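Local coordinates for endo-1,4-b-d-mannanase (Trichoderma reesei, PDB 1QNR), which hydrolyses internal beta-1,4-mannosidic linkages in mannans, as an endo-acting enzyme of glycoside hydrolase family 5, at residues V5-T10 and G269-F274; L199-D204 and L235-F240; D213-Y218 and Y251-G256; Y243-G248 and G278-P283. All coordinates share one frame; numbering follows the deposited sequence. Where two conformers were deposited one is given.

In the fold
The chain starts with a small antiparallel sheet, strands 6-8, 11-14 and 17-18, and then enters the parallel barrel. Contact 1 joins residues 5-10 to 269-274, so it closes a loop of most of the chain. Contacts 2 and 3 both lie within that loop. Contact 2 brings strand 199-201 to the start of strand 238-242. Contact 3 crosses contact 2 along the sequence and ties the loop after strand 199-201 to helix 253-267. Contact 4 crosses contacts 1 and 3, follows contact 2, and joins the segments just beyond strands 238-242 and 272-277. Contacts 3 and 4 touch through Tyr251, and contacts 1 and 2 meet in the barrel sheet.

Contact 1: residues V5-T10 and G269-F274; sequences VTISGT and GKPCVF
Ile7 and Pro271 make the apolar part of this contact. The CD1 methyl of Ile7 lies 3.8 Å from CG of Pro271 and comes equally near the ring carbon CD. With CG1 anti to the carbonyl carbon of Ile7 (chi1 -71°), the extended chain carries CD1 to the proline ring, where the two side chains meet tip to tip. The CG2 branch also faces the proline, 4.0 Å from CG of Pro271. Both residues lean on Phe12 of strand 11-14 as well.

Thr10 packs against the same loop. Its CG2 methyl sits 3.9 Å from the carbonyl O of Gly269, and its own carbonyl O lies 3.4 Å from CB of Pro271. These are van der Waals contacts.

Residues 5-10 hold the first strand and the turn of the N-terminal antiparallel sheet. Residues 269-274 lead from helix 253-267 into strand 272-277 of the (beta/alpha)8 barrel. The small sheet therefore sits against the N-terminal end of that barrel strand. Gly269 ends the helix in a Schellman motif, with positive phi.

The polar link between the two segments runs through one water. It donates to the carbonyl O of Gly9 at 2.9 Å and to that of Gly269 at 2.8 Å. Lys270 turns from the contact, and its NZ bonds instead to the backbone oxygens of Leu235 and Val230. The side chain of Cys272 also points away and forms a disulfide with Cys265.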
# COMPACT_ATOMS: atom_id res chain seq x y z
N VAL A 5 -2.45 10.06 -12.73
CA VAL A 5 -1.59 8.91 -13.04
C VAL A 5 -2.43 7.85 -13.79
O VAL A 5 -3.53 7.47 -13.43
CB VAL A 5 -1.00 8.26 -11.75
CG1 VAL A 5 -0.21 6.97 -12.13
CG2 VAL A 5 -0.11 9.22 -10.97
N THR A 6 -1.87 7.45 -14.97
CA THR A 6 -2.52 6.47 -15.87
C THR A 6 -1.54 5.38 -16.24
O THR A 6 -0.36 5.39 -15.86
CB THR A 6 -3.05 7.17 -17.17
OG1 THR A 6 -1.88 7.70 -17.87
CG2 THR A 6 -4.11 8.21 -16.84
N ILE A 7 -2.04 4.36 -16.97
CA ILE A 7 -1.20 3.30 -17.55
C ILE A 7 -1.06 3.48 -19.08
O ILE A 7 -2.10 3.60 -19.72
CB ILE A 7 -1.79 1.92 -17.12
CG1 ILE A 7 -1.52 1.73 -15.59
CG2 ILE A 7 -1.11 0.75 -17.85
CD1 ILE A 7 -2.29 0.58 -14.97
N SER A 8 0.14 3.37 -19.56
CA SER A 8 0.42 3.47 -21.04
C SER A 8 1.17 2.18 -21.31
O SER A 8 2.21 1.81 -20.74
CB SER A 8 1.30 4.71 -21.28
OG SER A 8 1.56 4.85 -22.68
N GLY A 9 0.59 1.28 -22.19
CA GLY A 9 1.27 -0.04 -22.36
C GLY A 9 1.24 -0.83 -21.06
O GLY A 9 0.13 -0.85 -20.49
N THR A 10 2.33 -1.40 -20.60
CA THR A 10 2.39 -2.06 -19.31
C THR A 10 3.36 -1.29 -18.36
O THR A 10 3.88 -1.86 -17.39
CB THR A 10 2.80 -3.53 -19.31
OG1 THR A 10 3.96 -3.60 -20.16
CG2 THR A 10 1.70 -4.43 -19.91
N GLY A 269 -2.12 -8.56 -19.10
CA GLY A 269 -2.06 -7.33 -19.83
C GLY A 269 -1.82 -6.05 -19.01
O GLY A 269 -2.14 -4.96 -19.54
N LYS A 270 -1.33 -6.22 -17.76
CA LYS A 270 -1.22 -5.09 -16.80
C LYS A 270 0.14 -5.02 -16.12
O LYS A 270 0.87 -6.03 -16.11
CB LYS A 270 -2.25 -5.39 -15.65
CG LYS A 270 -3.69 -5.46 -16.18
CD LYS A 270 -4.67 -5.82 -15.01
CE LYS A 270 -6.05 -6.01 -15.60
NZ LYS A 270 -7.14 -6.28 -14.64
N PRO A 271 0.55 -3.87 -15.60
CA PRO A 271 1.79 -3.78 -14.80
C PRO A 271 1.60 -4.41 -13.42
O PRO A 271 0.48 -4.54 -12.90
CB PRO A 271 2.00 -2.25 -14.60
CG PRO A 271 0.85 -1.58 -15.30
CD PRO A 271 -0.21 -2.58 -15.64
N CYS A 272 2.76 -4.81 -12.85
CA CYS A 272 2.83 -5.18 -11.45
C CYS A 272 3.65 -4.13 -10.69
O CYS A 272 4.58 -3.48 -11.21
CB CYS A 272 3.70 -6.44 -11.29
SG CYS A 272 2.88 -8.02 -10.93
N VAL A 273 3.29 -3.90 -9.39
CA VAL A 273 4.07 -3.06 -8.46
C VAL A 273 4.59 -3.97 -7.32
O VAL A 273 3.80 -4.66 -6.64
CB VAL A 273 3.25 -1.89 -7.86
CG1 VAL A 273 4.05 -1.08 -6.81
CG2 VAL A 273 2.82 -0.93 -8.98
N PHE A 274 5.91 -3.96 -7.17
CA PHE A 274 6.62 -4.68 -6.09
C PHE A 274 6.49 -3.75 -4.85
O PHE A 274 7.34 -2.85 -4.66
CB PHE A 274 8.04 -4.94 -6.54
CG PHE A 274 9.03 -5.64 -5.66
CD1 PHE A 274 8.58 -6.45 -4.61
CD2 PHE A 274 10.41 -5.53 -5.88
CE1 PHE A 274 9.54 -7.14 -3.85
CE2 PHE A 274 11.37 -6.19 -5.11
CZ PHE A 274 10.90 -7.02 -4.10
O HOH W 1 -1.84 -2.21 -18.92

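Contact 2: residues L199-D204 and L235-F240; sequences LVTLGD and LDFGTF
Thr201 sits over one face of the Phe237 ring. Its CB is 3.8 Å from the ring centroid, a CH-pi contact offset toward the rim, and its CG2 packs near CZ. The hydroxyl is anti to the backbone N (chi1 -169°). This keeps OG1 over the ring face, from where it donates to the carbonyl O of Phe237 at 2.9 Å, above the carbonyl plane. Leu199 fits at the ring edge, with CB 4.0 Å from CE2 of Phe237. With an alanine in place of Phe237, Thr201 would probably lose the face it rests on, and a gap would be likely beside Leu199.

On the far side of the backbone, Leu235 fills the hollow between Val200 and Leu202; its CD1 is 4.1 Å from CB of Leu202. Asp236 is gripped twice by Val200. Its N donates to the carbonyl O almost in a straight line (174°), and its OD2 takes the Val200 N through the anti lone pair. That OD2 also pairs with Lys192 of helix 178-194. Thr239 OG1 donates to the carbonyl O of Asp204 at 3.2 Å, on an in-plane lone pair. Two waters bridge the segments, one between Leu202 N and Phe237 O, the other between Asp204 OD1 and Thr239 N.

Strands 199-201 and 238-242 are successive staves of the (beta/alpha)8 barrel. Strand 161-165 pairs with the first and strand 272-277 with the second, while helix 178-194 packs on Val200 and Leu235.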
# COMPACT_ATOMS: atom_id res chain seq x y z
N LEU A 199 -6.56 5.17 -10.73
CA LEU A 199 -6.34 3.73 -10.71
C LEU A 199 -6.76 3.08 -9.37
O LEU A 199 -6.82 3.76 -8.33
CB LEU A 199 -4.82 3.48 -10.88
CG LEU A 199 -4.23 4.02 -12.19
CD1 LEU A 199 -2.67 3.84 -12.21
CD2 LEU A 199 -4.87 3.37 -13.44
N VAL A 200 -7.13 1.79 -9.39
CA VAL A 200 -7.52 1.01 -8.22
C VAL A 200 -6.73 -0.31 -8.22
O VAL A 200 -6.52 -0.97 -9.24
CB VAL A 200 -9.02 0.73 -8.21
CG1 VAL A 200 -9.53 -0.03 -6.97
CG2 VAL A 200 -9.85 2.05 -8.30
N THR A 201 -6.31 -0.76 -6.99
CA THR A 201 -5.55 -2.00 -6.86
C THR A 201 -5.96 -2.70 -5.54
O THR A 201 -6.60 -2.09 -4.67
CB THR A 201 -4.01 -1.74 -6.91
OG1 THR A 201 -3.30 -3.01 -7.04
CG2 THR A 201 -3.56 -1.02 -5.66
N LEU A 202 -5.64 -3.99 -5.38
CA LEU A 202 -6.09 -4.76 -4.23
C LEU A 202 -5.23 -4.54 -2.96
O LEU A 202 -5.88 -4.40 -1.89
CB LEU A 202 -6.09 -6.27 -4.63
CG LEU A 202 -6.54 -7.28 -3.54
CD1 LEU A 202 -7.90 -6.94 -2.93
CD2 LEU A 202 -6.59 -8.72 -4.14
N GLY A 203 -3.89 -4.50 -3.06
CA GLY A 203 -3.07 -4.41 -1.85
C GLY A 203 -2.64 -5.75 -1.25
O GLY A 203 -2.11 -5.76 -0.15
N ASP A 204 -2.96 -6.85 -1.92
CA ASP A 204 -2.51 -8.17 -1.43
C ASP A 204 -1.02 -8.35 -1.57
O ASP A 204 -0.26 -7.69 -2.29
CB ASP A 204 -3.30 -9.26 -2.21
CG ASP A 204 -2.92 -9.23 -3.67
OD1 ASP A 204 -3.08 -8.15 -4.33
OD2 ASP A 204 -2.44 -10.26 -4.24
N LEU A 235 -9.72 -3.81 -11.37
CA LEU A 235 -8.37 -3.60 -10.75
C LEU A 235 -7.45 -3.31 -11.92
O LEU A 235 -7.33 -4.06 -12.91
CB LEU A 235 -7.91 -4.83 -9.93
CG LEU A 235 -8.81 -5.17 -8.74
CD1 LEU A 235 -8.31 -6.48 -8.08
CD2 LEU A 235 -8.87 -4.09 -7.67
N ASP A 236 -6.63 -2.24 -11.84
CA ASP A 236 -5.83 -1.77 -12.96
C ASP A 236 -4.42 -2.33 -13.02
O ASP A 236 -3.78 -2.36 -14.05
CB ASP A 236 -5.79 -0.19 -12.94
CG ASP A 236 -7.14 0.39 -13.10
OD1 ASP A 236 -7.77 0.16 -14.17
OD2 ASP A 236 -7.67 1.05 -12.18
N PHE A 237 -3.89 -2.79 -11.87
CA PHE A 237 -2.52 -3.36 -11.81
C PHE A 237 -2.42 -4.30 -10.61
O PHE A 237 -3.27 -4.19 -9.70
CB PHE A 237 -1.42 -2.25 -11.75
CG PHE A 237 -1.53 -1.35 -10.54
CD1 PHE A 237 -0.76 -1.65 -9.41
CD2 PHE A 237 -2.24 -0.15 -10.58
CE1 PHE A 237 -0.76 -0.78 -8.28
CE2 PHE A 237 -2.24 0.73 -9.48
CZ PHE A 237 -1.50 0.42 -8.33
N GLY A 238 -1.40 -5.17 -10.60
CA GLY A 238 -1.22 -6.13 -9.50
C GLY A 238 -0.22 -5.61 -8.46
O GLY A 238 0.68 -4.78 -8.79
N THR A 239 -0.36 -6.05 -7.20
CA THR A 239 0.62 -5.76 -6.14
C THR A 239 1.15 -7.07 -5.56
O THR A 239 0.42 -8.09 -5.45
CB THR A 239 -0.05 -4.98 -4.94
OG1 THR A 239 -1.26 -5.64 -4.51
CG2 THR A 239 -0.39 -3.54 -5.39
N PHE A 240 2.43 -7.05 -5.13
CA PHE A 240 2.94 -8.20 -4.35
C PHE A 240 4.00 -7.71 -3.36
O PHE A 240 4.60 -6.64 -3.57
CB PHE A 240 3.48 -9.37 -5.17
CG PHE A 240 4.67 -9.03 -6.03
CD1 PHE A 240 4.52 -8.50 -7.29
CD2 PHE A 240 5.96 -9.24 -5.56
CE1 PHE A 240 5.59 -8.18 -8.16
CE2 PHE A 240 7.10 -8.92 -6.39
CZ PHE A 240 6.87 -8.39 -7.69
O HOH W 2 -4.74 -5.70 -7.69
O HOH W 3 -2.84 -7.73 -6.95

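Contact 3: residues D213-Y218 and Y251-G256; sequences DGAYPY and YTWGNG. With NAG (2-acetamido-2-deoxy-beta-D-glucopyranose), chain H.
Asp213 OD1 is held between two N-H groups that reach it from opposite faces of its carboxylate. One is the indole of Trp253, with NE1 3.2 Å from OD1 of Asp213 and a nearly straight bond (168°). The other is the backbone N of Ala215, which closes an Asx turn. The two segments belong to the (beta/alpha)8 barrel: the long loop after strand 199-201 here meets the start of helix 253-267.

Trp253 has CG anti to the backbone N (chi1 171°), and its indole reaches across to the loop. The carboxylate lies at the indole edge, close to the ring plane. Farther along the indole, CG of Pro217 sits 3.8 Å from CH2 of Trp253. The CB of Ala215 comes equally near NE1 of Trp253. A leucine in place of Trp253 would probably leave Asp213 without its indole donor and open a gap beside Pro217 and Tyr218.

The N-acetylglucosamine of a glycan attached to the protein lies beside the contact, its O6 near the indole edge. Trp257, one turn further along the helix, meets the rings of both Tyr218 and Trp253. The Tyr218 and Trp253 side chains run past each other in opposite directions, with CE2 of Tyr218 3.6 Å from CZ2 of Trp253.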
# COMPACT_ATOMS: atom_id res chain seq x y z
N ASP A 213 7.79 -22.61 -6.83
CA ASP A 213 8.48 -23.84 -6.36
C ASP A 213 7.72 -24.57 -5.26
O ASP A 213 8.31 -25.46 -4.61
CB ASP A 213 9.88 -23.52 -5.91
CG ASP A 213 10.02 -22.72 -4.62
OD1 ASP A 213 8.99 -22.20 -4.11
OD2 ASP A 213 11.18 -22.60 -4.10
N GLY A 214 6.46 -24.15 -5.03
CA GLY A 214 5.73 -24.92 -3.99
C GLY A 214 6.00 -24.48 -2.58
O GLY A 214 5.34 -25.08 -1.67
N ALA A 215 6.83 -23.47 -2.31
CA ALA A 215 6.97 -23.00 -0.91
C ALA A 215 5.61 -22.47 -0.42
O ALA A 215 4.77 -22.04 -1.26
CB ALA A 215 8.06 -21.90 -0.88
N TYR A 216 5.41 -22.35 0.91
CA TYR A 216 4.16 -21.85 1.46
C TYR A 216 3.57 -20.59 0.82
O TYR A 216 2.37 -20.66 0.50
CB TYR A 216 4.09 -21.74 3.00
CG TYR A 216 2.62 -21.49 3.49
CD1 TYR A 216 1.63 -22.48 3.51
CD2 TYR A 216 2.21 -20.28 3.95
CE1 TYR A 216 0.37 -22.20 3.99
CE2 TYR A 216 0.96 -19.91 4.38
CZ TYR A 216 0.01 -20.91 4.42
OH TYR A 216 -1.34 -20.77 4.83
N PRO A 217 4.32 -19.54 0.53
CA PRO A 217 3.69 -18.36 -0.08
C PRO A 217 3.06 -18.68 -1.42
O PRO A 217 2.16 -17.88 -1.84
CB PRO A 217 4.89 -17.38 -0.22
CG PRO A 217 5.81 -17.81 0.93
CD PRO A 217 5.73 -19.34 0.89
N TYR A 218 3.55 -19.66 -2.22
CA TYR A 218 2.87 -19.99 -3.48
C TYR A 218 1.59 -20.85 -3.28
O TYR A 218 0.89 -20.96 -4.29
CB TYR A 218 3.88 -20.78 -4.35
CG TYR A 218 5.06 -19.97 -4.99
CD1 TYR A 218 4.71 -19.04 -5.98
CD2 TYR A 218 6.37 -20.15 -4.62
CE1 TYR A 218 5.75 -18.31 -6.59
CE2 TYR A 218 7.42 -19.45 -5.24
CZ TYR A 218 7.05 -18.49 -6.21
OH TYR A 218 8.10 -17.79 -6.86
N TYR A 251 16.80 -15.55 1.28
CA TYR A 251 16.70 -14.29 0.56
C TYR A 251 16.77 -14.44 -0.92
O TYR A 251 16.06 -13.75 -1.72
CB TYR A 251 17.81 -13.33 1.08
CG TYR A 251 17.64 -12.91 2.52
CD1 TYR A 251 16.45 -12.43 3.06
CD2 TYR A 251 18.74 -13.00 3.43
CE1 TYR A 251 16.31 -12.07 4.38
CE2 TYR A 251 18.59 -12.62 4.72
CZ TYR A 251 17.43 -12.12 5.24
OH TYR A 251 17.31 -11.74 6.55
N THR A 252 17.61 -15.31 -1.52
CA THR A 252 17.76 -15.46 -2.96
C THR A 252 16.54 -16.03 -3.67
O THR A 252 16.33 -15.72 -4.86
CB THR A 252 19.03 -16.31 -3.30
OG1 THR A 252 18.81 -17.57 -2.59
CG2 THR A 252 20.30 -15.72 -2.77
N TRP A 253 15.67 -16.70 -2.91
CA TRP A 253 14.36 -17.17 -3.40
C TRP A 253 13.49 -15.98 -3.84
O TRP A 253 12.57 -16.10 -4.62
CB TRP A 253 13.67 -17.96 -2.27
CG TRP A 253 12.23 -18.37 -2.43
CD1 TRP A 253 11.79 -19.58 -2.89
CD2 TRP A 253 11.02 -17.62 -2.08
NE1 TRP A 253 10.42 -19.62 -2.87
CE2 TRP A 253 9.91 -18.43 -2.39
CE3 TRP A 253 10.84 -16.33 -1.56
CZ2 TRP A 253 8.60 -18.00 -2.20
CZ3 TRP A 253 9.52 -15.90 -1.34
CH2 TRP A 253 8.43 -16.73 -1.67
N GLY A 254 13.76 -14.77 -3.34
CA GLY A 254 12.98 -13.58 -3.71
C GLY A 254 13.08 -13.22 -5.17
O GLY A 254 12.12 -12.63 -5.70
N ASN A 255 14.19 -13.56 -5.84
CA ASN A 255 14.30 -13.22 -7.27
C ASN A 255 13.25 -13.98 -8.07
O ASN A 255 12.59 -13.39 -8.95
CB ASN A 255 15.73 -13.54 -7.80
CG ASN A 255 16.70 -12.63 -7.05
OD1 ASN A 255 16.74 -11.39 -7.19
ND2 ASN A 255 17.50 -13.18 -6.11
N GLY A 256 13.07 -15.29 -7.82
CA GLY A 256 12.03 -16.06 -8.52
C GLY A 256 10.62 -15.57 -8.19
O GLY A 256 9.70 -15.62 -9.02
C1 NAG H . 18.15 -21.20 -1.22
C2 NAG H . 19.49 -21.67 -1.70
C3 NAG H . 19.47 -22.24 -3.11
C4 NAG H . 18.14 -23.00 -3.31
C5 NAG H . 16.91 -22.07 -3.07
C6 NAG H . 15.62 -22.84 -3.30
C7 NAG H . 21.17 -20.20 -0.56
C8 NAG H . 22.25 -19.20 -0.82
N2 NAG H . 20.49 -20.58 -1.67
O3 NAG H . 20.62 -23.07 -3.25
O4 NAG H . 18.02 -23.48 -4.67
O5 NAG H . 16.90 -21.61 -1.74
O6 NAG H . 14.50 -22.19 -2.85
O7 NAG H . 20.94 -20.63 0.48

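Contact 4: residues Y243-G248 and G278-P283; sequences YPDSWG and GAQQNP. With BMA (beta-D-mannopyranose), chain B; BMA (beta-D-mannopyranose), chain C; SO4 (sulfate ion), chain D.
Asp245 turns toward Gln280 with CG anti to its own carbonyl carbon (chi1 -58°). Tyr243 takes the same first torsion (chi1 -68°), which lays one side of its ring beside Gly278. The gain for Asp245 is a bond: Gln280 N donates to OD2 of Asp245 at 2.8 Å. The donor comes in on the syn side, 28° out of the carboxylate plane. CB of Gln280 lies beside the same oxygen, 3.5 Å from OD2 of Asp245.

A water tightens the joint. It accepts from Asp245 N and donates to Asp245 OD2 and to the carbonyl O of Gly278. Asp245 OD1 has a weak bond to the hydroxyl of Tyr251.

The Tyr243 ring meets backbone here, with CE1 3.9 Å from N of Gly278. Its hydroxyl bonds to Glu276. On the other side of the ring, CD2 of Tyr243 is 3.9 Å from C6 of a bound mannose. Trp247 NE1 donates to O6 of this mannose at 3.0 Å, and weakly to O3 of the next sugar. The two units form a beta-1,4-linked disaccharide, consistent with a mannan-binding cleft.

The contact lies at the C-terminal end of the barrel, where strands 238-242 and 272-277 finish. Tyr243 is the N-cap of helix 244-247, Gly278 bonds back to Leu242, and helix 283-295 packs on Pro244 and Ala279 through Trp290.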
# COMPACT_ATOMS: atom_id res chain seq x y z
N TYR A 243 8.78 -10.96 2.13
CA TYR A 243 9.42 -11.01 3.45
C TYR A 243 9.88 -12.43 3.80
O TYR A 243 9.22 -13.16 4.54
CB TYR A 243 8.42 -10.54 4.54
CG TYR A 243 8.07 -9.02 4.46
CD1 TYR A 243 8.95 -8.08 4.93
CD2 TYR A 243 6.86 -8.66 3.90
CE1 TYR A 243 8.62 -6.72 4.84
CE2 TYR A 243 6.52 -7.30 3.74
CZ TYR A 243 7.38 -6.37 4.26
OH TYR A 243 7.07 -5.00 4.27
N PRO A 244 11.04 -12.80 3.22
CA PRO A 244 11.60 -14.16 3.50
C PRO A 244 11.75 -14.46 5.00
O PRO A 244 11.49 -15.64 5.39
CB PRO A 244 12.94 -14.13 2.79
CG PRO A 244 12.75 -13.14 1.65
CD PRO A 244 11.91 -12.04 2.32
N ASP A 245 12.11 -13.50 5.84
CA ASP A 245 12.22 -13.77 7.29
C ASP A 245 10.92 -14.17 7.94
O ASP A 245 10.98 -14.89 8.94
CB ASP A 245 12.75 -12.55 8.08
CG ASP A 245 14.10 -12.07 7.61
OD1 ASP A 245 15.02 -12.87 7.75
OD2 ASP A 245 14.17 -10.94 7.08
N SER A 246 9.76 -13.73 7.49
CA SER A 246 8.49 -14.09 8.11
C SER A 246 7.93 -15.33 7.42
O SER A 246 7.02 -16.00 7.96
CB SER A 246 7.39 -13.01 7.82
OG SER A 246 7.70 -11.85 8.56
N TRP A 247 8.43 -15.61 6.19
CA TRP A 247 7.77 -16.67 5.42
C TRP A 247 8.56 -18.00 5.39
O TRP A 247 8.12 -18.98 4.76
CB TRP A 247 7.62 -16.18 3.95
CG TRP A 247 6.66 -15.01 3.81
CD1 TRP A 247 5.80 -14.52 4.78
CD2 TRP A 247 6.37 -14.27 2.62
NE1 TRP A 247 5.02 -13.47 4.25
CE2 TRP A 247 5.39 -13.31 2.94
CE3 TRP A 247 6.94 -14.28 1.32
CZ2 TRP A 247 4.91 -12.38 1.97
CZ3 TRP A 247 6.42 -13.41 0.35
CH2 TRP A 247 5.43 -12.49 0.70
N GLY A 248 9.73 -18.01 6.03
CA GLY A 248 10.46 -19.31 6.08
C GLY A 248 11.25 -19.61 4.84
O GLY A 248 11.57 -20.81 4.57
N GLY A 278 11.58 -6.37 2.39
CA GLY A 278 12.67 -6.06 3.34
C GLY A 278 13.39 -7.35 3.71
O GLY A 278 12.78 -8.44 3.72
N ALA A 279 14.63 -7.19 4.14
CA ALA A 279 15.46 -8.29 4.73
C ALA A 279 15.94 -7.82 6.08
O ALA A 279 16.55 -6.74 6.17
CB ALA A 279 16.63 -8.61 3.80
N GLN A 280 15.77 -8.62 7.15
CA GLN A 280 16.22 -8.13 8.47
C GLN A 280 17.74 -8.15 8.58
O GLN A 280 18.28 -7.28 9.31
CB GLN A 280 15.61 -9.02 9.58
CG GLN A 280 14.16 -8.57 9.81
CD GLN A 280 13.45 -9.18 10.99
OE1 GLN A 280 12.25 -9.52 10.94
NE2 GLN A 280 14.16 -9.35 12.09
N GLN A 281 18.36 -9.16 7.98
CA GLN A 281 19.85 -9.17 8.08
C GLN A 281 20.48 -8.63 6.81
O GLN A 281 20.01 -8.89 5.68
CB GLN A 281 20.30 -10.63 8.37
CG GLN A 281 19.49 -11.41 9.40
CD GLN A 281 19.54 -10.88 10.83
OE1 GLN A 281 18.66 -10.66 11.68
NE2 GLN A 281 20.84 -10.70 11.14
N ASN A 282 21.55 -7.80 6.91
CA ASN A 282 22.30 -7.27 5.80
C ASN A 282 21.44 -6.83 4.61
O ASN A 282 21.57 -7.30 3.47
CB ASN A 282 23.28 -8.37 5.33
CG ASN A 282 24.16 -8.91 6.49
OD1 ASN A 282 23.88 -10.08 6.88
ND2 ASN A 282 24.97 -8.00 7.00
N PRO A 283 20.65 -5.79 4.82
CA PRO A 283 19.72 -5.34 3.76
C PRO A 283 20.41 -4.83 2.52
O PRO A 283 19.92 -5.06 1.39
CB PRO A 283 18.79 -4.35 4.48
CG PRO A 283 19.69 -3.83 5.60
CD PRO A 283 20.35 -5.10 6.09
C1 BMA B . 2.20 -11.55 9.08
C2 BMA B . 2.16 -10.46 10.18
C3 BMA B . 1.94 -9.08 9.54
C4 BMA B . 2.90 -8.86 8.38
C5 BMA B . 2.92 -10.02 7.38
C6 BMA B . 4.15 -9.93 6.41
O2 BMA B . 3.40 -10.43 10.90
O3 BMA B . 2.02 -8.03 10.46
O4 BMA B . 2.53 -7.62 7.75
O5 BMA B . 3.26 -11.26 8.11
O6 BMA B . 3.84 -10.99 5.50
C1 BMA C . 2.74 -16.83 8.83
C2 BMA C . 3.12 -15.87 7.69
C3 BMA C . 3.43 -14.44 8.21
C4 BMA C . 2.27 -13.95 9.08
C5 BMA C . 1.95 -14.99 10.21
C6 BMA C . 0.95 -14.57 11.25
O1 BMA C . 2.34 -18.08 8.28
O2 BMA C . 2.05 -15.81 6.73
O3 BMA C . 3.50 -13.60 7.03
O4 BMA C . 2.55 -12.74 9.75
O5 BMA C . 1.57 -16.23 9.51
O6 BMA C . -0.43 -14.64 10.90
S SO4 D . 24.76 -4.85 4.77
O1 SO4 D . 23.49 -3.95 5.00
O2 SO4 D . 25.17 -5.47 6.06
O3 SO4 D . 25.89 -3.98 4.29
O4 SO4 D . 24.53 -5.86 3.72
O HOH W 4 12.00 -10.54 5.42
O HOH W 5 16.39 -12.79 10.63